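Local coordinates for 6-phospho-beta-glucosidase BglT (Thermotoga maritima, PDB 1UP7), which hydrolyses cellobiose 6'-phosphate to glucose 6-phosphate and glucose, using NAD+ and a manganese ion as a family 4 glycoside hydrolase, at residues E105-G110 with H390-D395; G323-L328 with L348-G353; A135-F140 with L155-F160. All blocks are in the same frame, centred on the assembly; numbering follows the deposited sequence.

Contact 1: E105-G110 with H390-D395; sequences ETTGVG and HPLGPD. With G6P (6-O-phosphono-alpha-D-glucopyranose), chain J; NAD (nicotinamide-adenine-dinucleotide), chain I.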
loop_
_atom_site.group_PDB
_atom_site.type_symbol
_atom_site.label_atom_id
_atom_site.label_comp_id
_atom_site.label_asym_id
_atom_site.label_seq_id
_atom_site.Cartn_x
_atom_site.Cartn_y
_atom_site.Cartn_z
ATOM N N GLU A 105 35.026 0.534 3.882
ATOM C CA GLU A 105 34.535 0.105 5.198
ATOM C C GLU A 105 33.029 -0.267 5.276
ATOM O O GLU A 105 32.684 -1.320 5.865
ATOM C CB GLU A 105 34.909 1.166 6.265
ATOM C CG GLU A 105 34.363 0.851 7.660
ATOM C CD GLU A 105 34.238 2.057 8.581
ATOM O OE1 GLU A 105 33.882 3.178 8.114
ATOM O OE2 GLU A 105 34.484 1.881 9.801
ATOM N N THR A 106 32.153 0.571 4.692
ATOM C CA THR A 106 30.699 0.430 4.851
ATOM C C THR A 106 29.940 0.214 3.557
ATOM O O THR A 106 28.779 -0.142 3.597
ATOM C CB THR A 106 30.108 1.673 5.575
ATOM O OG1 THR A 106 30.214 2.850 4.726
ATOM C CG2 THR A 106 30.990 2.087 6.762
ATOM N N THR A 107 30.583 0.450 2.421
ATOM C CA THR A 107 29.901 0.512 1.142
ATOM C C THR A 107 30.309 -0.627 0.234
ATOM O O THR A 107 31.478 -0.770 -0.055
ATOM C CB THR A 107 30.271 1.835 0.432
ATOM O OG1 THR A 107 29.986 2.936 1.313
ATOM C CG2 THR A 107 29.363 2.031 -0.772
ATOM N N GLY A 108 29.348 -1.364 -0.292
ATOM C CA GLY A 108 29.639 -2.386 -1.279
ATOM C C GLY A 108 30.152 -3.633 -0.589
ATOM O O GLY A 108 29.759 -3.947 0.542
ATOM N N VAL A 109 31.063 -4.325 -1.253
ATOM C CA VAL A 109 31.532 -5.656 -0.812
ATOM C C VAL A 109 32.113 -5.627 0.611
ATOM O O VAL A 109 31.837 -6.510 1.410
ATOM C CB VAL A 109 32.524 -6.289 -1.824
ATOM C CG1 VAL A 109 33.114 -7.676 -1.301
ATOM C CG2 VAL A 109 31.855 -6.478 -3.181
ATOM N N GLY A 110 32.899 -4.603 0.915
ATOM C CA GLY A 110 33.366 -4.331 2.255
ATOM C C GLY A 110 32.284 -4.231 3.307
ATOM O O GLY A 110 32.440 -4.773 4.413
ATOM N N HIS A 390 24.286 -6.395 -5.269
ATOM C CA HIS A 390 24.736 -5.075 -4.846
ATOM C C HIS A 390 25.215 -4.303 -6.074
ATOM O O HIS A 390 26.019 -4.848 -6.847
ATOM C CB HIS A 390 25.880 -5.157 -3.831
ATOM C CG HIS A 390 26.162 -3.847 -3.175
ATOM N ND1 HIS A 390 26.675 -2.765 -3.866
ATOM C CD2 HIS A 390 25.935 -3.417 -1.908
ATOM C CE1 HIS A 390 26.752 -1.728 -3.050
ATOM N NE2 HIS A 390 26.330 -2.104 -1.851
ATOM N N PRO A 391 24.763 -3.051 -6.253
ATOM C CA PRO A 391 25.201 -2.257 -7.411
ATOM C C PRO A 391 26.713 -2.236 -7.564
ATOM O O PRO A 391 27.185 -2.036 -8.662
ATOM C CB PRO A 391 24.671 -0.843 -7.111
ATOM C CG PRO A 391 23.431 -1.076 -6.224
ATOM C CD PRO A 391 23.786 -2.313 -5.399
ATOM N N LEU A 392 27.459 -2.437 -6.475
ATOM C CA LEU A 392 28.926 -2.379 -6.506
ATOM C C LEU A 392 29.558 -3.754 -6.285
ATOM O O LEU A 392 30.778 -3.859 -6.083
ATOM C CB LEU A 392 29.468 -1.385 -5.471
ATOM C CG LEU A 392 29.085 0.105 -5.642
ATOM C CD1 LEU A 392 29.383 0.885 -4.350
ATOM C CD2 LEU A 392 29.828 0.727 -6.801
ATOM N N GLY A 393 28.728 -4.804 -6.352
ATOM C CA GLY A 393 29.204 -6.169 -6.249
ATOM C C GLY A 393 29.877 -6.735 -7.496
ATOM O O GLY A 393 30.028 -6.056 -8.498
ATOM N N PRO A 394 30.311 -7.984 -7.414
ATOM C CA PRO A 394 31.032 -8.649 -8.510
ATOM C C PRO A 394 30.154 -8.987 -9.720
ATOM O O PRO A 394 28.962 -9.209 -9.590
ATOM C CB PRO A 394 31.486 -9.963 -7.847
ATOM C CG PRO A 394 30.442 -10.223 -6.812
ATOM C CD PRO A 394 30.155 -8.870 -6.242
ATOM N N ASP A 395 30.764 -9.010 -10.888
ATOM C CA ASP A 395 30.231 -9.729 -12.022
ATOM C C ASP A 395 30.166 -11.247 -11.662
ATOM O O ASP A 395 30.905 -11.726 -10.809
ATOM C CB ASP A 395 31.186 -9.529 -13.198
ATOM C CG ASP A 395 30.921 -8.255 -13.989
ATOM O OD1 ASP A 395 30.101 -7.422 -13.591
ATOM O OD2 ASP A 395 31.499 -7.996 -15.071
HETATM C C1 G6P J . 32.358 9.187 8.264
HETATM C C2 G6P J . 31.181 8.173 8.254
HETATM C C3 G6P J . 31.392 7.125 9.346
HETATM C C4 G6P J . 32.688 6.396 9.030
HETATM C C5 G6P J . 33.842 7.414 9.106
HETATM C C6 G6P J . 35.164 6.747 8.751
HETATM O O1 G6P J . 32.292 10.188 7.232
HETATM O O2 G6P J . 29.904 8.777 8.450
HETATM O O3 G6P J . 30.290 6.220 9.473
HETATM O O4 G6P J . 32.859 5.271 9.893
HETATM O O5 G6P J . 33.640 8.521 8.191
HETATM O O6 G6P J . 36.243 7.345 9.452
HETATM P P G6P J . 37.591 6.516 9.753
HETATM O O1P G6P J . 38.415 7.385 10.675
HETATM O O2P G6P J . 38.437 6.195 8.531
HETATM O O3P G6P J . 37.183 5.247 10.445
HETATM P PA NAD I . 37.590 0.385 16.982
HETATM O O1A NAD I . 38.400 -0.566 16.198
HETATM O O2A NAD I . 38.384 1.331 17.910
HETATM O O5B NAD I . 36.590 -0.552 17.846
HETATM C C5B NAD I . 36.004 -0.052 19.020
HETATM C C4B NAD I . 36.182 -1.043 20.162
HETATM O O4B NAD I . 35.341 -2.179 19.974
HETATM C C3B NAD I . 37.596 -1.583 20.338
HETATM O O3B NAD I . 38.064 -1.170 21.613
HETATM C C2B NAD I . 37.444 -3.104 20.269
HETATM O O2B NAD I . 38.263 -3.769 21.208
HETATM C C1B NAD I . 35.984 -3.261 20.654
HETATM N N9A NAD I . 35.358 -4.512 20.234
HETATM C C8A NAD I . 35.572 -5.276 19.103
HETATM N N7A NAD I . 34.709 -6.313 19.169
HETATM C C5A NAD I . 33.929 -6.204 20.260
HETATM C C6A NAD I . 32.914 -6.983 20.803
HETATM N N6A NAD I . 32.501 -8.102 20.216
HETATM N N1A NAD I . 32.321 -6.587 21.995
HETATM C C2A NAD I . 32.746 -5.440 22.644
HETATM N N3A NAD I . 33.770 -4.695 22.112
HETATM C C4A NAD I . 34.344 -5.076 20.948
HETATM O O3 NAD I . 36.738 1.223 15.904
HETATM P PN NAD I . 36.041 2.656 16.070
HETATM O O1N NAD I . 36.698 3.480 15.024
HETATM O O2N NAD I . 35.983 3.126 17.437
HETATM O O5D NAD I . 34.512 2.390 15.683
HETATM C C5D NAD I . 33.728 1.324 16.186
HETATM C C4D NAD I . 32.514 1.150 15.259
HETATM O O4D NAD I . 31.688 2.312 15.204
HETATM C C3D NAD I . 32.927 0.878 13.820
HETATM O O3D NAD I . 32.045 -0.098 13.355
HETATM C C2D NAD I . 32.710 2.202 13.094
HETATM O O2D NAD I . 32.407 2.088 11.713
HETATM C C1D NAD I . 31.622 2.882 13.893
HETATM N N1N NAD I . 31.960 4.291 14.113
HETATM C C2N NAD I . 31.924 4.700 15.427
HETATM C C3N NAD I . 32.217 5.993 15.784
HETATM C C7N NAD I . 32.176 6.366 17.247
HETATM O O7N NAD I . 31.572 7.557 17.715
HETATM N N7N NAD I . 32.728 5.517 18.127
HETATM C C4N NAD I . 32.555 6.882 14.760
HETATM C C5N NAD I . 32.591 6.486 13.408
HETATM C C6N NAD I . 32.285 5.162 13.094
HETATM O O HOH W 1 26.454 -0.713 0.633
HETATM O O HOH W 2 32.098 -3.155 -3.629
#

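Contact 2: G323-L328 with L348-G353; sequences GSIENL and LSQGKG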
loop_
_atom_site.group_PDB
_atom_site.type_symbol
_atom_site.label_atom_id
_atom_site.label_comp_id
_atom_site.label_asym_id
_atom_site.label_seq_id
_atom_site.Cartn_x
_atom_site.Cartn_y
_atom_site.Cartn_z
ATOM N N GLY A 323 5.695 5.827 6.554
ATOM C CA GLY A 323 5.002 6.963 5.950
ATOM C C GLY A 323 5.775 8.276 5.860
ATOM O O GLY A 323 5.263 9.276 5.377
ATOM N N SER A 324 7.035 8.260 6.290
ATOM C CA SER A 324 7.897 9.432 6.142
ATOM C C SER A 324 8.051 9.775 4.668
ATOM O O SER A 324 7.944 10.935 4.271
ATOM C CB SER A 324 9.259 9.145 6.757
ATOM O OG SER A 324 10.196 10.144 6.425
ATOM N N ILE A 325 8.336 8.745 3.884
ATOM C CA ILE A 325 8.403 8.850 2.442
ATOM C C ILE A 325 7.291 7.999 1.891
ATOM O O ILE A 325 7.310 6.754 2.029
ATOM C CB ILE A 325 9.806 8.386 1.901
ATOM C CG1 ILE A 325 10.907 9.330 2.412
ATOM C CG2 ILE A 325 9.787 8.288 0.349
ATOM C CD1 ILE A 325 10.957 10.692 1.646
ATOM N N GLU A 326 6.311 8.660 1.286
ATOM C CA GLU A 326 5.074 7.978 0.956
ATOM C C GLU A 326 5.219 6.962 -0.186
ATOM O O GLU A 326 4.448 6.020 -0.248
ATOM C CB GLU A 326 3.936 8.968 0.701
ATOM C CG GLU A 326 4.008 9.705 -0.611
ATOM C CD GLU A 326 2.904 10.753 -0.760
ATOM O OE1 GLU A 326 2.751 11.638 0.129
ATOM O OE2 GLU A 326 2.188 10.695 -1.791
ATOM N N ASN A 327 6.200 7.150 -1.072
ATOM C CA ASN A 327 6.366 6.234 -2.194
ATOM C C ASN A 327 7.476 5.210 -1.944
ATOM O O ASN A 327 8.116 4.732 -2.859
ATOM C CB ASN A 327 6.548 6.979 -3.522
ATOM C CG ASN A 327 7.757 7.911 -3.526
ATOM O OD1 ASN A 327 8.253 8.320 -2.475
ATOM N ND2 ASN A 327 8.238 8.238 -4.721
ATOM N N LEU A 328 7.701 4.892 -0.674
ATOM C CA LEU A 328 8.585 3.779 -0.299
ATOM C C LEU A 328 7.798 2.940 0.713
ATOM O O LEU A 328 6.974 3.502 1.466
ATOM C CB LEU A 328 9.853 4.329 0.344
ATOM C CG LEU A 328 11.262 4.213 -0.254
ATOM C CD1 LEU A 328 11.355 3.575 -1.641
ATOM C CD2 LEU A 328 11.953 5.556 -0.205
ATOM N N LEU A 348 8.068 11.586 10.754
ATOM C CA LEU A 348 7.382 12.779 10.233
ATOM C C LEU A 348 7.112 12.644 8.749
ATOM O O LEU A 348 7.987 12.281 7.988
ATOM C CB LEU A 348 8.274 14.012 10.407
ATOM C CG LEU A 348 7.966 15.048 11.491
ATOM C CD1 LEU A 348 7.377 14.387 12.696
ATOM C CD2 LEU A 348 9.221 15.785 11.892
ATOM N N SER A 349 5.901 12.960 8.335
ATOM C CA SER A 349 5.584 13.091 6.920
ATOM C C SER A 349 6.567 14.002 6.137
ATOM O O SER A 349 6.846 15.130 6.559
ATOM C CB SER A 349 4.180 13.655 6.784
ATOM O OG SER A 349 3.721 13.292 5.502
ATOM N N GLN A 350 7.074 13.516 5.009
ATOM C CA GLN A 350 7.923 14.329 4.138
ATOM C C GLN A 350 7.464 14.391 2.671
ATOM O O GLN A 350 8.078 15.116 1.866
ATOM C CB GLN A 350 9.393 13.855 4.154
ATOM C CG GLN A 350 10.016 13.639 5.514
ATOM C CD GLN A 350 11.530 13.567 5.424
ATOM O OE1 GLN A 350 12.198 14.594 5.491
ATOM N NE2 GLN A 350 12.079 12.351 5.260
ATOM N N GLY A 351 6.423 13.645 2.318
ATOM C CA GLY A 351 5.937 13.627 0.948
ATOM C C GLY A 351 6.666 12.563 0.148
ATOM O O GLY A 351 7.061 11.557 0.705
ATOM N N LYS A 352 6.874 12.803 -1.141
ATOM C CA LYS A 352 7.383 11.797 -2.055
ATOM C C LYS A 352 8.897 11.903 -2.175
ATOM O O LYS A 352 9.448 13.010 -2.134
ATOM C CB LYS A 352 6.782 11.993 -3.459
ATOM C CG LYS A 352 5.267 11.704 -3.581
ATOM C CD LYS A 352 4.698 12.268 -4.915
ATOM C CE LYS A 352 3.311 11.651 -5.225
ATOM N NZ LYS A 352 2.243 12.656 -5.573
ATOM N N GLY A 353 9.552 10.756 -2.335
ATOM C CA GLY A 353 10.962 10.711 -2.653
ATOM C C GLY A 353 11.199 10.786 -4.165
ATOM O O GLY A 353 10.393 10.296 -4.970
#

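Contact 3: A135-F140 with L155-F160; sequences ATIVNF and LEYEKF. With NAD (nicotinamide-adenine-dinucleotide), chain I.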
loop_
_atom_site.group_PDB
_atom_site.type_symbol
_atom_site.label_atom_id
_atom_site.label_comp_id
_atom_site.label_asym_id
_atom_site.label_seq_id
_atom_site.Cartn_x
_atom_site.Cartn_y
_atom_site.Cartn_z
ATOM N N ALA A 135 16.674 -2.024 27.435
ATOM C CA ALA A 135 17.175 -0.681 27.186
ATOM C C ALA A 135 16.955 -0.277 25.732
ATOM O O ALA A 135 16.766 -1.135 24.861
ATOM C CB ALA A 135 18.643 -0.642 27.496
ATOM N N THR A 136 17.011 1.031 25.482
ATOM C CA THR A 136 17.119 1.546 24.134
ATOM C C THR A 136 18.551 1.369 23.699
ATOM O O THR A 136 19.476 1.806 24.377
ATOM C CB THR A 136 16.732 3.012 24.103
ATOM O OG1 THR A 136 15.321 3.097 24.301
ATOM C CG2 THR A 136 16.968 3.605 22.701
ATOM N N ILE A 137 18.741 0.739 22.552
ATOM C CA ILE A 137 20.082 0.636 21.998
ATOM C C ILE A 137 20.310 1.734 20.979
ATOM O O ILE A 137 19.509 1.893 20.072
ATOM C CB ILE A 137 20.347 -0.754 21.379
ATOM C CG1 ILE A 137 20.202 -1.854 22.424
ATOM C CG2 ILE A 137 21.768 -0.806 20.778
ATOM C CD1 ILE A 137 19.853 -3.242 21.841
ATOM N N VAL A 138 21.407 2.471 21.145
ATOM C CA VAL A 138 21.866 3.464 20.175
ATOM C C VAL A 138 23.101 2.935 19.430
ATOM O O VAL A 138 24.158 2.692 20.035
ATOM C CB VAL A 138 22.133 4.810 20.847
ATOM C CG1 VAL A 138 22.535 5.856 19.809
ATOM C CG2 VAL A 138 20.862 5.261 21.611
ATOM N N ASN A 139 22.959 2.731 18.124
ATOM C CA ASN A 139 23.983 2.031 17.362
ATOM C C ASN A 139 24.860 2.894 16.473
ATOM O O ASN A 139 24.347 3.608 15.599
ATOM C CB ASN A 139 23.360 0.927 16.515
ATOM C CG ASN A 139 24.407 0.075 15.834
ATOM O OD1 ASN A 139 25.007 -0.803 16.468
ATOM N ND2 ASN A 139 24.664 0.340 14.548
ATOM N N PHE A 140 26.176 2.820 16.703
ATOM C CA PHE A 140 27.193 3.367 15.785
ATOM C C PHE A 140 27.839 2.300 14.921
ATOM O O PHE A 140 28.334 2.600 13.852
ATOM C CB PHE A 140 28.366 4.004 16.525
ATOM C CG PHE A 140 27.993 5.100 17.481
ATOM C CD1 PHE A 140 26.719 5.642 17.515
ATOM C CD2 PHE A 140 28.941 5.568 18.392
ATOM C CE1 PHE A 140 26.389 6.649 18.410
ATOM C CE2 PHE A 140 28.620 6.594 19.309
ATOM C CZ PHE A 140 27.335 7.130 19.311
ATOM N N LEU A 155 15.165 -9.373 13.935
ATOM C CA LEU A 155 15.111 -9.660 15.388
ATOM C C LEU A 155 13.881 -9.035 16.051
ATOM O O LEU A 155 13.486 -9.448 17.130
ATOM C CB LEU A 155 16.381 -9.228 16.110
ATOM C CG LEU A 155 17.711 -9.596 15.426
ATOM C CD1 LEU A 155 18.834 -9.100 16.293
ATOM C CD2 LEU A 155 17.871 -11.121 15.147
ATOM N N GLU A 156 13.275 -8.035 15.397
ATOM C CA GLU A 156 12.035 -7.421 15.880
ATOM C C GLU A 156 12.240 -6.874 17.287
ATOM O O GLU A 156 11.427 -7.088 18.185
ATOM C CB GLU A 156 10.824 -8.409 15.795
ATOM C CG GLU A 156 10.499 -8.860 14.357
ATOM C CD GLU A 156 9.312 -9.820 14.242
ATOM O OE1 GLU A 156 8.287 -9.627 14.916
ATOM O OE2 GLU A 156 9.381 -10.785 13.452
ATOM N N TYR A 157 13.346 -6.172 17.477
ATOM C CA TYR A 157 13.567 -5.416 18.695
ATOM C C TYR A 157 13.356 -3.938 18.400
ATOM O O TYR A 157 14.156 -3.328 17.687
ATOM C CB TYR A 157 14.975 -5.684 19.225
ATOM C CG TYR A 157 15.193 -5.125 20.604
ATOM C CD1 TYR A 157 14.664 -5.766 21.730
ATOM C CD2 TYR A 157 15.898 -3.943 20.784
ATOM C CE1 TYR A 157 14.862 -5.253 22.993
ATOM C CE2 TYR A 157 16.104 -3.421 22.042
ATOM C CZ TYR A 157 15.582 -4.065 23.143
ATOM O OH TYR A 157 15.776 -3.525 24.398
ATOM N N GLU A 158 12.274 -3.381 18.932
ATOM C CA GLU A 158 11.813 -2.059 18.531
ATOM C C GLU A 158 12.779 -0.928 18.898
ATOM O O GLU A 158 13.038 -0.039 18.089
ATOM C CB GLU A 158 10.428 -1.754 19.113
ATOM C CG GLU A 158 10.000 -0.348 18.702
ATOM C CD GLU A 158 8.549 -0.011 18.988
ATOM O OE1 GLU A 158 7.999 -0.458 20.039
ATOM O OE2 GLU A 158 7.975 0.739 18.148
ATOM N N LYS A 159 13.325 -0.979 20.104
ATOM C CA LYS A 159 14.160 0.091 20.634
ATOM C C LYS A 159 15.606 -0.042 20.223
ATOM O O LYS A 159 16.512 -0.100 21.069
ATOM C CB LYS A 159 14.051 0.142 22.152
ATOM C CG LYS A 159 12.733 0.748 22.624
ATOM C CD LYS A 159 12.022 -0.165 23.523
ATOM C CE LYS A 159 12.152 0.296 24.948
ATOM N NZ LYS A 159 13.502 -0.039 25.432
ATOM N N PHE A 160 15.827 -0.070 18.908
ATOM C CA PHE A 160 17.161 -0.070 18.356
ATOM C C PHE A 160 17.229 1.064 17.350
ATOM O O PHE A 160 16.551 1.046 16.299
ATOM C CB PHE A 160 17.434 -1.404 17.695
ATOM C CG PHE A 160 18.859 -1.582 17.214
ATOM C CD1 PHE A 160 19.285 -1.021 15.985
ATOM C CD2 PHE A 160 19.775 -2.339 17.961
ATOM C CE1 PHE A 160 20.581 -1.213 15.525
ATOM C CE2 PHE A 160 21.111 -2.543 17.491
ATOM C CZ PHE A 160 21.507 -1.987 16.291
HETATM P PA NAD I . 37.590 0.385 16.982
HETATM O O1A NAD I . 38.400 -0.566 16.198
HETATM O O2A NAD I . 38.384 1.331 17.910
HETATM O O5B NAD I . 36.590 -0.552 17.846
HETATM C C5B NAD I . 36.004 -0.052 19.020
HETATM C C4B NAD I . 36.182 -1.043 20.162
HETATM O O4B NAD I . 35.341 -2.179 19.974
HETATM C C3B NAD I . 37.596 -1.583 20.338
HETATM O O3B NAD I . 38.064 -1.170 21.613
HETATM C C2B NAD I . 37.444 -3.104 20.269
HETATM O O2B NAD I . 38.263 -3.769 21.208
HETATM C C1B NAD I . 35.984 -3.261 20.654
HETATM N N9A NAD I . 35.358 -4.512 20.234
HETATM C C8A NAD I . 35.572 -5.276 19.103
HETATM N N7A NAD I . 34.709 -6.313 19.169
HETATM C C5A NAD I . 33.929 -6.204 20.260
HETATM C C6A NAD I . 32.914 -6.983 20.803
HETATM N N6A NAD I . 32.501 -8.102 20.216
HETATM N N1A NAD I . 32.321 -6.587 21.995
HETATM C C2A NAD I . 32.746 -5.440 22.644
HETATM N N3A NAD I . 33.770 -4.695 22.112
HETATM C C4A NAD I . 34.344 -5.076 20.948
HETATM O O3 NAD I . 36.738 1.223 15.904
HETATM P PN NAD I . 36.041 2.656 16.070
HETATM O O1N NAD I . 36.698 3.480 15.024
HETATM O O2N NAD I . 35.983 3.126 17.437
HETATM O O5D NAD I . 34.512 2.390 15.683
HETATM C C5D NAD I . 33.728 1.324 16.186
HETATM C C4D NAD I . 32.514 1.150 15.259
HETATM O O4D NAD I . 31.688 2.312 15.204
HETATM C C3D NAD I . 32.927 0.878 13.820
HETATM O O3D NAD I . 32.045 -0.098 13.355
HETATM C C2D NAD I . 32.710 2.202 13.094
HETATM O O2D NAD I . 32.407 2.088 11.713
HETATM C C1D NAD I . 31.622 2.882 13.893
HETATM N N1N NAD I . 31.960 4.291 14.113
HETATM C C2N NAD I . 31.924 4.700 15.427
HETATM C C3N NAD I . 32.217 5.993 15.784
HETATM C C7N NAD I . 32.176 6.366 17.247
HETATM O O7N NAD I . 31.572 7.557 17.715
HETATM N N7N NAD I . 32.728 5.517 18.127
HETATM C C4N NAD I . 32.555 6.882 14.760
HETATM C C5N NAD I . 32.591 6.486 13.408
HETATM C C6N NAD I . 32.285 5.162 13.094
#

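Contact 1: E105-G110 with H390-D395
G108 lies over one face of the H390 imidazole. G108 CA stands 3.6 Å from the centroid of the H390 ring, 24° off the ring normal, so this is a CH-pi contact. It is offset toward the rim, and the nearest ring atom is H390 NE2, 3.4 Å from G108 CA. H390 CG lies anti to the backbone N (chi1 -168°), the setting in which the ring reaches G108. The ring is held at its edge as well. The backbone N of L392 donates to H390 ND1 in the ring plane (2.7 Å). A water bonded to H390 NE2 also accepts from G108 N. A second water accepts from V109 N and donates to L392 O. V109 CG2 packs 4.2 Å from P394 CD, and T107 CG2 meets L392 CD1 at 3.8 Å.

The contact ties the start of helix 109-131, with G108 at its N-cap, to a type I turn from H390 to G393 between helices 380-389 and 396-409. It therefore links the NAD-binding part of the chain to its C-terminal part. G108 has positive phi, which suits glycine.

Further out, T107 OG1 bonds Q104, and its side chain touches the active-site Y243. E105 accepts from O4 of glucose 6-phosphate through OE1 (2.9 Å) and from NAD O2D through OE2 (2.8 Å). R82 makes a salt bridge to the same OE2. E105 probably raises the basicity of the active-site Y243, as in related enzymes.

Contact 2: G323-L328 with L348-G353
S324 OG is gripped by two groups of segment 348-353. S324 OG accepts from Q350 NE2 at 3.1 Å and gives a weak bond to L348 O. OG reaches them because it lies anti to the backbone N of S324 (chi1 169°). The acceptor is tilted 24° from the Q350 amide plane. Q350 NE2 also bonds Y189 O, so the amide bridges to strand 185-190.

The contact pairs two loops at one end of the three-stranded antiparallel sheet in the C-terminal part of the protein. Segment 323-328 lies in the loop between strands 313-320 and 333-341 and contains a type I turn from I325 to L328. Segment 348-353 leads from strand 344-347 to helix 355-376. Two backbone bonds run between them. Q350 N meets a lone pair of S324 O at 2.8 Å. E326 N points straight at G351 O (168°), but from above the carbonyl plane. G351 has positive phi, at angles that call for glycine.

I325 CG2 lies against the backbone of G353, near its N and CA. The extended E326 chain crosses K352, with E326 OE2 3.7 Å from K352 CG. Their charged ends stay beyond salt-bridge range. S349 O bonds H346 ND1 of the third subunit, so the loop also takes part in the assembly.

N327 closes the contact with both ends of its amide on the backbone of G353. N327 OD1 accepts from G353 N at 2.8 Å, and N327 ND2 donates to a lone pair of G353 O at 3.0 Å, with that oxygen close to the amide plane.

Contact 3: A135-F140 with L155-F160
The Y157 ring takes A135 O at its edge, in the ring plane. Y157 OH donates to A135 O at 2.6 Å. I137 CD1 approaches the same ring obliquely, 3.8 Å from Y157 CE2, and the two side chains cross at about a right angle. The F160 ring meets two residues of the strand, both obliquely. I137 CG2 is 3.8 Å from F160 CE2, and N139 CB is 3.5 Å from F160 CZ. The N139 amide and the F160 ring are turned 28° apart. F160 CG is anti to its backbone N (chi1 -173°), which carries the ring along the strand to N139. The N139 ND2 end bonds T141 O and S144 OG.

The backbones join through I137 N, which donates to K159 O at 2.8 Å, nearly straight (N-H...O 170°). K159 is the centre of an inverse gamma turn. Its chain bends back across T136, and NZ bonds N134 O. I137 and F160 form a parallel bridge, with both side chains on one face of the sheet. Helix 144-155 covers F160 through I147, T148 and V151.

At the far end of the strand, F140 O comes within 3.3 Å of NAD C1D. Strand 136-139, helix 144-155 and strand 160-162 form a beta-alpha-beta crossover at the outer edge of the six-stranded parallel sheet, as expected of the Rossmann fold that binds NAD.

How the contacts relate
Contacts 1 and 3 are buried, while contact 2 is partly exposed. Contacts 1 and 2 each also meet another subunit, contact 1 only through D395; no other chain touches contact 3. Contacts 1 and 3 both reach NAD, and helix 109-131 leads from one to strand 136-139 of the other. Contact 3 lies wholly in the Rossmann part, contact 2 wholly in the C-terminal part, and contact 1 joins the two. Their chemistry differs accordingly. Contact 1 relies on packing, a CH-pi approach and bridging waters. Contact 2 is rich in direct hydrogen bonds between loops. Contact 3 combines a parallel strand pairing with aromatic and aliphatic packing. None touches another.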